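Local coordinates for UlvanLyase-PL25 (Pseudoalteromonas sp. PLSV, PDB 5UAS), which degrades ulvan, the sulfated rhamnose- and uronic acid-containing cell-wall polysaccharide of green seaweeds, as a lyase of polysaccharide lyase family 25, at residues A[35-40]-A[437-442]; A[39-44]-A[164-169]; A[111-116]-A[140-145]; A[387-392]-A[401-406]. All coordinates share one frame; numbering follows the deposited sequence.

Overall arrangement
The chain folds as a beta-propeller of mostly four-stranded antiparallel blades, with the glycan held near its middle. Contacts 1 and 2 start from the same loop, sharing Ala39 and Ile40, and their centres are 16 Å apart; contact 1 brings in the substrate-binding Asn36, contact 2 the active-site Tyr164. Contact 3, inside a blade, lies 14 Å from contact 2 between centres and touches it where Phe115 CE2 meets Ala167 CB at 3.8 Å. Contact 4, in another blade, abuts contact 1 through Leu406 CD2 and Tyr442 CG, 3.9 Å apart, and lies away from the substrate. Contacts 3 and 4 are the most distant pair, 34 Å between centres.

Contact 1: A[35-40]-A[437-442]; sequences GNPLAI and EGIKMY. With 83Y (3-O-sulfo-alpha-L-rhamnopyranose), chain C; GCD (4-deoxy-alpha-L-threo-hex-4-enopyranuronic acid), chain B.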
# COMPACT_ATOMS: atom_id res chain seq x y z
N GLY A 35 10.57 6.34 -10.68
CA GLY A 35 10.57 4.97 -10.19
C GLY A 35 9.19 4.36 -10.28
O GLY A 35 8.56 4.36 -11.34
N ASN A 36 8.72 3.78 -9.17
CA ASN A 36 7.32 3.44 -8.99
C ASN A 36 6.72 4.54 -8.14
O ASN A 36 7.04 4.60 -6.95
CB ASN A 36 7.17 2.10 -8.28
CG ASN A 36 7.56 0.93 -9.15
OD1 ASN A 36 7.18 0.87 -10.31
ND2 ASN A 36 8.31 -0.01 -8.60
N PRO A 37 5.91 5.45 -8.68
CA PRO A 37 5.51 6.61 -7.88
C PRO A 37 4.40 6.33 -6.91
O PRO A 37 4.12 7.19 -6.07
CB PRO A 37 5.05 7.64 -8.93
CG PRO A 37 5.78 7.22 -10.24
CD PRO A 37 5.79 5.69 -10.14
N LEU A 38 3.75 5.17 -7.05
CA LEU A 38 2.60 4.76 -6.25
C LEU A 38 2.69 3.26 -6.03
O LEU A 38 3.29 2.53 -6.82
CB LEU A 38 1.27 5.03 -6.95
CG LEU A 38 0.92 6.46 -7.44
CD1 LEU A 38 -0.18 6.42 -8.54
CD2 LEU A 38 0.50 7.28 -6.27
N ALA A 39 2.00 2.79 -4.99
CA ALA A 39 1.82 1.35 -4.75
C ALA A 39 0.66 1.18 -3.79
O ALA A 39 0.29 2.10 -3.05
CB ALA A 39 3.09 0.67 -4.19
N ILE A 40 0.05 0.00 -3.83
CA ILE A 40 -1.10 -0.25 -2.97
C ILE A 40 -0.68 -0.30 -1.51
O ILE A 40 -1.46 0.07 -0.62
CB ILE A 40 -1.81 -1.53 -3.43
CG1 ILE A 40 -2.66 -1.23 -4.69
CG2 ILE A 40 -2.65 -2.14 -2.28
CD1 ILE A 40 -3.02 -2.47 -5.48
N GLU A 437 11.77 8.30 -15.02
CA GLU A 437 11.61 9.69 -14.61
C GLU A 437 10.56 10.35 -15.50
O GLU A 437 10.14 9.78 -16.51
CB GLU A 437 12.94 10.44 -14.65
CG GLU A 437 14.03 9.85 -13.74
CD GLU A 437 15.31 10.68 -13.76
OE1 GLU A 437 15.21 11.92 -13.62
OE2 GLU A 437 16.41 10.12 -13.94
N GLY A 438 10.12 11.54 -15.10
CA GLY A 438 9.14 12.27 -15.89
C GLY A 438 7.81 11.57 -16.03
O GLY A 438 7.15 11.69 -17.07
N ILE A 439 7.40 10.85 -14.99
CA ILE A 439 6.25 9.95 -15.07
C ILE A 439 4.96 10.73 -14.88
O ILE A 439 4.80 11.47 -13.89
CB ILE A 439 6.39 8.83 -14.02
CG1 ILE A 439 7.60 7.96 -14.39
CG2 ILE A 439 5.11 7.97 -13.93
CD1 ILE A 439 7.86 6.88 -13.33
N LYS A 440 4.03 10.59 -15.83
CA LYS A 440 2.76 11.29 -15.74
C LYS A 440 1.83 10.62 -14.74
O LYS A 440 1.69 9.39 -14.70
CB LYS A 440 2.09 11.40 -17.11
CG LYS A 440 2.90 12.23 -18.10
CD LYS A 440 2.17 12.28 -19.46
CE LYS A 440 2.89 13.24 -20.42
NZ LYS A 440 4.23 12.75 -20.81
N MET A 441 1.17 11.46 -13.95
CA MET A 441 0.35 11.10 -12.80
C MET A 441 -1.11 11.43 -13.12
O MET A 441 -1.41 12.55 -13.54
CB MET A 441 0.81 11.88 -11.57
CG MET A 441 2.29 11.73 -11.26
SD MET A 441 2.73 9.97 -10.98
CE MET A 441 1.54 9.45 -9.75
N TYR A 442 -2.00 10.47 -12.88
CA TYR A 442 -3.42 10.57 -13.22
C TYR A 442 -4.30 10.27 -12.01
O TYR A 442 -4.06 9.31 -11.27
CB TYR A 442 -3.81 9.60 -14.38
CG TYR A 442 -3.01 9.75 -15.66
CD1 TYR A 442 -1.69 9.31 -15.75
CD2 TYR A 442 -3.61 10.29 -16.82
CE1 TYR A 442 -0.96 9.44 -16.94
CE2 TYR A 442 -2.89 10.43 -18.00
CZ TYR A 442 -1.58 10.00 -18.06
OH TYR A 442 -0.90 10.12 -19.25
C1 83Y C . 9.10 -4.85 -2.38
C2 83Y C . 8.39 -3.62 -2.94
C3 83Y C . 8.94 -3.26 -4.33
C4 83Y C . 8.96 -4.45 -5.30
C5 83Y C . 9.59 -5.65 -4.62
C6 83Y C . 9.42 -6.90 -5.49
O1S 83Y C . 7.46 0.09 -5.26
O2 83Y C . 7.02 -3.88 -3.01
O2S 83Y C . 9.72 -0.72 -5.97
O3 83Y C . 8.14 -2.22 -4.86
O3S 83Y C . 9.16 -0.37 -3.65
O5 83Y C . 9.05 -5.91 -3.32
S 83Y C . 8.64 -0.75 -4.96
O4 83Y C . 9.77 -4.15 -6.45
C1 GCD B . 8.98 -3.77 -7.58
C2 GCD B . 9.90 -3.08 -8.59
C3 GCD B . 11.03 -4.04 -8.96
C4 GCD B . 10.48 -5.40 -9.29
C5 GCD B . 9.26 -5.79 -8.92
C6 GCD B . 8.77 -7.11 -9.32
O2 GCD B . 9.16 -2.68 -9.75
O3 GCD B . 11.98 -4.19 -7.90
O5 GCD B . 8.38 -4.93 -8.15
O6A GCD B . 9.48 -7.83 -10.05
O6B GCD B . 7.64 -7.47 -8.93
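At the closure of the beta-propeller ring, where N-terminal strand 30-33 joins the blade made by the C-terminal strands, the loop leading on to the next blade lays Pro37 and Leu38 against Ile439 and Met441. Ile439 CD1 points into the loop: it sits 3.7 Å from Pro37 CG and 3.3 Å from the backbone Gly35 O. The Ile439 CG2 branch touches the same proline carbon, so both branches of the isoleucine pack against Pro37 CG. Met441, bent at chi2 (-59°) and chi3 (-52°), folds back toward the loop, placing SD 3.9 Å from Pro37 CB and presenting CE tip to tip to Leu38 CD1 at 3.7 Å. Asn36 turns the other way, into the glycan pocket. Its ND2 donates to O2 of the unsaturated uronic acid (GCD) at 3.0 Å, in a fairly straight bond (165°), and to sulfate oxygen O2S of 83Y at 3.1 Å. Lys433 NZ bonds to Asn36 OD1, which fixes the sense of the amide. With an alanine here, the uronate hydroxyl and the sulfate oxygen would probably lose the donor they share, and Lys433 its amide acceptor. The contact is thus apolar on the side of Ile439 and Met441 and polar on the side of the sugar, where the Asn36 amide donates to the glycan and accepts from Lys433.

Contact 2: A[39-44]-A[164-169]; sequences AIVQHP and YNQAIK. With BDP (beta-D-glucopyranuronic acid), chain D.
His43 and Gln166 form the firm centre of this contact, where the loop 39-44 lies along strand 165-169. His43 NE2 donates to Gln166 OE1 at 2.9 Å; the oxygen lies at the edge of the imidazole, in its plane, while the donor is tilted 25° from the plane of the amide carbonyl. Gln166 OE1 also accepts from the backbone N of Ala225, and Gln166 NE2 donates to Ala223 O, so both ends of the amide are held and its rotation is fixed. Trp224 stacks on the His43 ring. Beside them, Val41 fits between two side chains: CG1 lies 3.7 Å from Tyr164 CD1, and CG2, anti to the backbone N, turns to Gln166 NE2, also at 3.7 Å.

The remaining links are slacker. Between the backbones, Ala167 N reaches His43 O at 3.4 Å, only a weak hydrogen bond. On the looser side a bound water accepts from Asn165 N at 3.0 Å and, weakly, from Gln42 NE2, bridging the segments. Gln42 OE1 is taken by Lys101 NZ, and the Gln42 amide crosses the Tyr164 ring obliquely. The phenol extends beyond the protein contact to the sugar, its OH 3.2 Å from O6A of the glucuronate BDP. Val41 and Gln42 thus lie against the ring of the residue assigned as proton acceptor; as is usual for beta-propeller enzymes, the active site lies near the propeller axis, where connecting loops and the ends of blade strands meet around the substrate.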
# COMPACT_ATOMS: atom_id res chain seq x y z
N ALA A 39 2.00 2.79 -4.99
CA ALA A 39 1.82 1.35 -4.75
C ALA A 39 0.66 1.18 -3.79
O ALA A 39 0.29 2.10 -3.05
CB ALA A 39 3.09 0.67 -4.19
N ILE A 40 0.05 0.00 -3.83
CA ILE A 40 -1.10 -0.25 -2.97
C ILE A 40 -0.68 -0.30 -1.51
O ILE A 40 -1.46 0.07 -0.62
CB ILE A 40 -1.81 -1.53 -3.43
CG1 ILE A 40 -2.66 -1.23 -4.69
CG2 ILE A 40 -2.65 -2.14 -2.28
CD1 ILE A 40 -3.02 -2.47 -5.48
N VAL A 41 0.58 -0.66 -1.23
CA VAL A 41 0.95 -0.84 0.18
C VAL A 41 1.13 0.49 0.90
O VAL A 41 0.83 0.60 2.10
CB VAL A 41 2.20 -1.72 0.32
CG1 VAL A 41 3.42 -1.00 -0.19
CG2 VAL A 41 2.42 -2.08 1.80
N GLN A 42 1.61 1.54 0.21
CA GLN A 42 1.68 2.87 0.82
C GLN A 42 0.32 3.55 0.66
O GLN A 42 -0.01 4.12 -0.40
CB GLN A 42 2.81 3.70 0.21
CG GLN A 42 4.19 3.27 0.66
CD GLN A 42 4.87 2.28 -0.26
OE1 GLN A 42 4.36 1.93 -1.33
NE2 GLN A 42 6.04 1.84 0.14
N HIS A 43 -0.50 3.47 1.70
CA HIS A 43 -1.87 3.94 1.56
C HIS A 43 -2.36 4.52 2.88
O HIS A 43 -1.90 4.09 3.95
CB HIS A 43 -2.79 2.78 1.14
CG HIS A 43 -3.04 1.81 2.24
ND1 HIS A 43 -4.18 1.83 3.02
CD2 HIS A 43 -2.24 0.84 2.76
CE1 HIS A 43 -4.10 0.88 3.94
NE2 HIS A 43 -2.92 0.28 3.82
N PRO A 44 -3.29 5.49 2.85
CA PRO A 44 -3.80 6.15 1.63
C PRO A 44 -2.74 6.93 0.88
O PRO A 44 -1.93 7.63 1.50
CB PRO A 44 -4.88 7.13 2.20
CG PRO A 44 -5.19 6.60 3.58
CD PRO A 44 -3.90 6.02 4.07
N TYR A 164 7.05 0.98 4.73
CA TYR A 164 5.66 0.67 4.39
C TYR A 164 4.64 1.32 5.31
O TYR A 164 3.84 0.62 5.96
CB TYR A 164 5.41 -0.85 4.33
CG TYR A 164 6.36 -1.54 3.36
CD1 TYR A 164 6.39 -1.17 2.03
CD2 TYR A 164 7.27 -2.50 3.81
CE1 TYR A 164 7.25 -1.80 1.13
CE2 TYR A 164 8.15 -3.12 2.93
CZ TYR A 164 8.13 -2.76 1.58
OH TYR A 164 9.00 -3.35 0.69
N ASN A 165 4.64 2.65 5.33
CA ASN A 165 3.70 3.42 6.14
C ASN A 165 2.26 3.22 5.73
O ASN A 165 1.90 3.40 4.56
CB ASN A 165 4.05 4.90 6.03
CG ASN A 165 5.39 5.19 6.57
OD1 ASN A 165 5.72 4.83 7.71
ND2 ASN A 165 6.22 5.82 5.76
N GLN A 166 1.40 2.94 6.71
CA GLN A 166 -0.02 2.83 6.46
C GLN A 166 -0.70 3.54 7.61
O GLN A 166 -0.53 3.15 8.76
CB GLN A 166 -0.45 1.37 6.35
CG GLN A 166 0.47 0.65 5.35
CD GLN A 166 0.22 -0.84 5.28
OE1 GLN A 166 -0.91 -1.29 5.16
NE2 GLN A 166 1.29 -1.60 5.26
N ALA A 167 -1.42 4.62 7.30
CA ALA A 167 -1.91 5.54 8.31
C ALA A 167 -3.42 5.45 8.40
O ALA A 167 -4.11 5.58 7.39
CB ALA A 167 -1.48 6.98 7.99
N ILE A 168 -3.93 5.24 9.61
CA ILE A 168 -5.36 5.05 9.87
C ILE A 168 -5.79 6.00 10.98
O ILE A 168 -5.13 6.08 12.03
CB ILE A 168 -5.67 3.59 10.24
CG1 ILE A 168 -5.29 2.67 9.09
CG2 ILE A 168 -7.17 3.44 10.57
CD1 ILE A 168 -5.46 1.19 9.35
N LYS A 169 -6.89 6.70 10.76
CA LYS A 169 -7.48 7.57 11.79
C LYS A 169 -8.82 6.99 12.21
O LYS A 169 -9.67 6.71 11.35
CB LYS A 169 -7.67 9.00 11.28
CG LYS A 169 -8.10 9.99 12.39
CD LYS A 169 -8.24 11.43 11.90
CE LYS A 169 -9.43 11.59 10.95
NZ LYS A 169 -9.65 13.07 10.70
C1 BDP D . 14.10 -4.64 -1.31
C2 BDP D . 13.51 -5.54 -2.42
C3 BDP D . 12.28 -6.18 -1.84
C4 BDP D . 11.31 -5.19 -1.33
C5 BDP D . 11.95 -4.29 -0.34
C6 BDP D . 11.92 -4.71 1.17
O2 BDP D . 13.21 -4.73 -3.56
O3 BDP D . 12.60 -7.21 -0.89
O4 BDP D . 10.46 -4.46 -2.24
O5 BDP D . 13.15 -3.71 -0.73
O6A BDP D . 11.12 -5.55 1.58
O6B BDP D . 12.69 -4.15 1.97
O HOH W 1 6.36 3.50 3.04

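Contact 3: A[111-116]-A[140-145]; sequences YIHIFY and HAVSKR
The His140 imidazole carries the Phe115 ring on one face and has His113 and Ile114 O at its edge, in an aromatic cluster on one side of a propeller blade where strands 112-116 and 139-143 run antiparallel. Phe115 CE1 stands 3.4 Å above the centre of the His140 ring, and the two planes are 23° apart, an offset stack. At the rim, His140 NE2 and His113 ND1 share a nearly straight hydrogen bond of 2.7 Å (169°), either nitrogen being a possible donor. The other nitrogens are engaged too, His113 NE2 with Asp107 and His140 ND1 with Asn157. One face of the His113 ring is covered by Val142 CG2, 3.8 Å from the ring centroid, a CH-pi contact; this methyl also touches Tyr111 CB. With its CG anti to the backbone N (chi1 179°), the His140 side chain runs beside Phe115, the two pointing the same way. The Tyr111 ring has Ser143 O and Lys144 O at its edge, and a water joins its OH to Lys144 O.

Paired amides of Ile114 and Ala141 bond in both directions, while on the reverse face Tyr116 CE1 packs on Ala141 CB. At the far end Ser143 N still donates to Ile112 O at 2.8 Å, but Ile112 N turns to Ser143 OG at 3.1 Å. That hydroxyl donates to Arg145 O, 2.8 Å away and approached from above the carbonyl plane.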
# COMPACT_ATOMS: atom_id res chain seq x y z
N TYR A 111 -4.85 19.34 9.73
CA TYR A 111 -3.48 19.27 9.25
C TYR A 111 -3.28 18.02 8.41
O TYR A 111 -3.77 16.94 8.75
CB TYR A 111 -2.49 19.32 10.42
CG TYR A 111 -2.51 20.66 11.13
CD1 TYR A 111 -1.73 21.73 10.66
CD2 TYR A 111 -3.33 20.88 12.23
CE1 TYR A 111 -1.74 22.97 11.30
CE2 TYR A 111 -3.35 22.12 12.87
CZ TYR A 111 -2.57 23.16 12.40
OH TYR A 111 -2.61 24.39 13.03
N ILE A 112 -2.56 18.18 7.31
CA ILE A 112 -2.25 17.07 6.41
C ILE A 112 -0.88 16.52 6.78
O ILE A 112 0.12 17.24 6.86
CB ILE A 112 -2.29 17.52 4.95
CG1 ILE A 112 -3.65 18.14 4.66
CG2 ILE A 112 -2.06 16.34 4.03
CD1 ILE A 112 -3.68 19.00 3.44
N HIS A 113 -0.85 15.22 7.05
CA HIS A 113 0.35 14.49 7.40
C HIS A 113 0.81 13.66 6.22
O HIS A 113 0.00 13.01 5.56
CB HIS A 113 0.07 13.56 8.59
CG HIS A 113 -0.30 14.30 9.84
ND1 HIS A 113 0.59 14.52 10.87
CD2 HIS A 113 -1.46 14.91 10.20
CE1 HIS A 113 -0.02 15.20 11.83
NE2 HIS A 113 -1.26 15.45 11.44
N ILE A 114 2.12 13.67 5.98
CA ILE A 114 2.75 12.81 4.99
C ILE A 114 3.84 11.99 5.69
O ILE A 114 4.73 12.56 6.33
CB ILE A 114 3.34 13.65 3.84
CG1 ILE A 114 2.20 14.39 3.13
CG2 ILE A 114 4.20 12.76 2.93
CD1 ILE A 114 1.33 13.55 2.23
N PHE A 115 3.75 10.66 5.56
CA PHE A 115 4.78 9.75 6.06
C PHE A 115 5.54 9.23 4.84
O PHE A 115 4.91 8.85 3.85
CB PHE A 115 4.14 8.60 6.87
CG PHE A 115 3.23 9.08 7.96
CD1 PHE A 115 3.73 9.34 9.23
CD2 PHE A 115 1.88 9.30 7.71
CE1 PHE A 115 2.89 9.84 10.24
CE2 PHE A 115 1.02 9.76 8.74
CZ PHE A 115 1.54 10.04 10.00
N TYR A 116 6.87 9.22 4.90
CA TYR A 116 7.62 8.98 3.67
C TYR A 116 9.07 8.69 4.02
O TYR A 116 9.51 8.90 5.16
CB TYR A 116 7.54 10.22 2.75
CG TYR A 116 8.34 11.38 3.28
CD1 TYR A 116 7.84 12.19 4.29
CD2 TYR A 116 9.63 11.63 2.81
CE1 TYR A 116 8.61 13.25 4.80
CE2 TYR A 116 10.40 12.68 3.30
CZ TYR A 116 9.87 13.49 4.29
OH TYR A 116 10.62 14.53 4.80
N HIS A 140 8.25 12.03 8.80
CA HIS A 140 6.90 12.51 9.04
C HIS A 140 6.88 14.01 8.86
O HIS A 140 7.53 14.73 9.63
CB HIS A 140 6.47 12.12 10.46
CG HIS A 140 5.10 12.60 10.84
ND1 HIS A 140 4.68 12.65 12.15
CD2 HIS A 140 4.07 13.06 10.09
CE1 HIS A 140 3.45 13.12 12.20
NE2 HIS A 140 3.05 13.37 10.96
N ALA A 141 6.15 14.48 7.85
CA ALA A 141 5.99 15.89 7.58
C ALA A 141 4.55 16.27 7.89
O ALA A 141 3.66 15.43 7.80
CB ALA A 141 6.30 16.22 6.13
N VAL A 142 4.31 17.53 8.22
CA VAL A 142 2.95 18.00 8.42
C VAL A 142 2.78 19.38 7.80
O VAL A 142 3.71 20.20 7.80
CB VAL A 142 2.54 18.01 9.92
CG1 VAL A 142 3.34 19.07 10.68
CG2 VAL A 142 1.04 18.24 10.09
N SER A 143 1.60 19.63 7.27
CA SER A 143 1.31 20.94 6.71
C SER A 143 1.42 22.01 7.80
O SER A 143 1.07 21.78 8.96
CB SER A 143 -0.07 20.94 6.05
OG SER A 143 -1.12 20.90 7.01
N LYS A 144 1.92 23.19 7.42
CA LYS A 144 2.03 24.26 8.41
C LYS A 144 0.67 24.79 8.82
O LYS A 144 0.52 25.34 9.92
CB LYS A 144 2.90 25.39 7.87
CG LYS A 144 4.38 25.02 7.86
CD LYS A 144 5.24 26.25 7.59
CE LYS A 144 6.72 25.85 7.52
NZ LYS A 144 7.61 27.05 7.41
N ARG A 145 -0.33 24.68 7.95
CA ARG A 145 -1.65 25.22 8.24
C ARG A 145 -2.67 24.18 7.83
O ARG A 145 -2.41 23.36 6.95
CB ARG A 145 -1.91 26.53 7.49
CG ARG A 145 -1.04 27.67 7.98
CD ARG A 145 -0.99 28.77 6.93
NE ARG A 145 -2.32 29.26 6.58
CZ ARG A 145 -2.93 30.27 7.20
NH1 ARG A 145 -2.33 30.87 8.23
NH2 ARG A 145 -4.13 30.67 6.80
O HOH W 2 -1.22 26.55 11.91

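Contact 4: A[387-392]-A[401-406]; sequences LSWWQS and EDKTVL
In the hairpin that ends a four-stranded propeller blade, strand 384-392 pairs antiparallel with the outermost strand 400-408, and Trp390 and Ser388 meet Glu401 on one face. The aliphatic part of Glu401 lies over the indole, with CB 3.5 Å from the centroid of the six-membered ring in a CH-pi contact 6° off the normal. Extended beyond CG, the glutamate runs on across the indole to Ser388, whose OG donates to the anti lone pair of Glu401 OE2 at 2.7 Å. Tyr379 OH bonds to the same oxygen, and Trp390 NE1 gives a weak bond to Ser388 OG.

On the other side, Val405 CG2 packs 3.5 Å from Trp389 CD1, with Lys403 alongside. A classic bulge places both Val405 and Leu406 opposite Leu387: Leu387 O accepts from Val405 N at 2.8 Å and weakly from Leu406 N.

Losing the indole to an alanine here would probably strip Glu401 CB and CG of the surface they lie on and leave Ser388 OG without its weak donor. The glutamate, apolar stem on indole and carboxylate on hydroxyls, thus ties the edge strand to the adjacent one and, through Tyr379, to the strand beyond.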
# COMPACT_ATOMS: atom_id res chain seq x y z
N LEU A 387 -6.13 -0.09 -17.40
CA LEU A 387 -6.75 0.00 -16.08
C LEU A 387 -8.24 -0.11 -16.30
O LEU A 387 -8.84 0.74 -16.96
CB LEU A 387 -6.40 1.32 -15.36
CG LEU A 387 -6.95 1.47 -13.94
CD1 LEU A 387 -6.34 0.45 -13.00
CD2 LEU A 387 -6.68 2.87 -13.38
N SER A 388 -8.85 -1.18 -15.77
CA SER A 388 -10.26 -1.38 -16.07
C SER A 388 -10.96 -2.03 -14.89
O SER A 388 -10.34 -2.62 -14.00
CB SER A 388 -10.44 -2.24 -17.33
OG SER A 388 -9.86 -3.52 -17.16
N TRP A 389 -12.28 -1.87 -14.89
CA TRP A 389 -13.14 -2.43 -13.85
C TRP A 389 -13.46 -3.88 -14.18
O TRP A 389 -13.85 -4.20 -15.31
CB TRP A 389 -14.44 -1.64 -13.77
CG TRP A 389 -14.31 -0.27 -13.18
CD1 TRP A 389 -14.29 0.92 -13.86
CD2 TRP A 389 -14.18 0.05 -11.79
NE1 TRP A 389 -14.17 1.96 -12.97
CE2 TRP A 389 -14.11 1.46 -11.69
CE3 TRP A 389 -14.15 -0.70 -10.62
CZ2 TRP A 389 -13.97 2.12 -10.47
CZ3 TRP A 389 -14.03 -0.04 -9.40
CH2 TRP A 389 -13.94 1.36 -9.34
N TRP A 390 -13.39 -4.76 -13.17
CA TRP A 390 -13.78 -6.16 -13.30
C TRP A 390 -14.81 -6.51 -12.23
O TRP A 390 -14.56 -6.29 -11.04
CB TRP A 390 -12.57 -7.10 -13.17
CG TRP A 390 -11.63 -6.93 -14.35
CD1 TRP A 390 -10.85 -5.85 -14.60
CD2 TRP A 390 -11.39 -7.87 -15.41
NE1 TRP A 390 -10.11 -6.06 -15.74
CE2 TRP A 390 -10.44 -7.28 -16.27
CE3 TRP A 390 -11.89 -9.14 -15.71
CZ2 TRP A 390 -9.97 -7.92 -17.41
CZ3 TRP A 390 -11.43 -9.78 -16.84
CH2 TRP A 390 -10.48 -9.17 -17.69
N GLN A 391 -15.93 -7.08 -12.65
CA GLN A 391 -17.09 -7.26 -11.78
C GLN A 391 -17.41 -8.74 -11.59
O GLN A 391 -17.50 -9.49 -12.56
CB GLN A 391 -18.32 -6.57 -12.36
CG GLN A 391 -19.59 -6.86 -11.55
CD GLN A 391 -19.72 -5.95 -10.35
OE1 GLN A 391 -19.57 -4.74 -10.48
NE2 GLN A 391 -20.02 -6.51 -9.18
N SER A 392 -17.59 -9.14 -10.34
CA SER A 392 -18.11 -10.46 -10.01
C SER A 392 -19.45 -10.33 -9.30
O SER A 392 -19.63 -9.43 -8.46
CB SER A 392 -17.13 -11.23 -9.12
OG SER A 392 -17.70 -12.45 -8.71
N GLU A 401 -14.90 -8.22 -17.40
CA GLU A 401 -14.37 -6.87 -17.57
C GLU A 401 -15.48 -5.92 -18.01
O GLU A 401 -16.24 -6.24 -18.93
CB GLU A 401 -13.24 -6.87 -18.60
CG GLU A 401 -12.42 -5.56 -18.61
CD GLU A 401 -11.28 -5.63 -19.61
OE1 GLU A 401 -11.43 -6.38 -20.58
OE2 GLU A 401 -10.25 -4.93 -19.42
N ASP A 402 -15.56 -4.76 -17.38
CA ASP A 402 -16.50 -3.72 -17.77
C ASP A 402 -15.70 -2.56 -18.38
O ASP A 402 -14.93 -2.80 -19.31
CB ASP A 402 -17.38 -3.33 -16.59
CG ASP A 402 -18.55 -2.45 -16.99
OD1 ASP A 402 -18.97 -2.52 -18.17
OD2 ASP A 402 -19.05 -1.68 -16.14
N LYS A 403 -15.85 -1.32 -17.91
CA LYS A 403 -15.32 -0.21 -18.67
C LYS A 403 -13.85 0.00 -18.35
O LYS A 403 -13.39 -0.25 -17.23
CB LYS A 403 -16.11 1.07 -18.40
CG LYS A 403 -16.08 1.54 -16.97
CD LYS A 403 -17.29 2.42 -16.67
CE LYS A 403 -17.48 2.59 -15.16
NZ LYS A 403 -18.89 2.94 -14.84
N THR A 404 -13.10 0.41 -19.37
CA THR A 404 -11.72 0.80 -19.21
C THR A 404 -11.65 2.26 -18.81
O THR A 404 -12.32 3.10 -19.42
CB THR A 404 -10.97 0.57 -20.53
OG1 THR A 404 -10.94 -0.83 -20.83
CG2 THR A 404 -9.56 1.10 -20.42
N VAL A 405 -10.86 2.56 -17.78
CA VAL A 405 -10.76 3.88 -17.18
C VAL A 405 -9.56 4.63 -17.75
O VAL A 405 -9.58 5.87 -17.89
CB VAL A 405 -10.67 3.75 -15.64
CG1 VAL A 405 -10.33 5.07 -15.00
CG2 VAL A 405 -12.01 3.21 -15.10
N LEU A 406 -8.49 3.90 -18.05
CA LEU A 406 -7.29 4.51 -18.61
C LEU A 406 -6.52 3.45 -19.38
O LEU A 406 -6.41 2.31 -18.91
CB LEU A 406 -6.41 5.10 -17.50
CG LEU A 406 -5.35 6.08 -17.98
CD1 LEU A 406 -6.03 7.35 -18.42
CD2 LEU A 406 -4.36 6.35 -16.87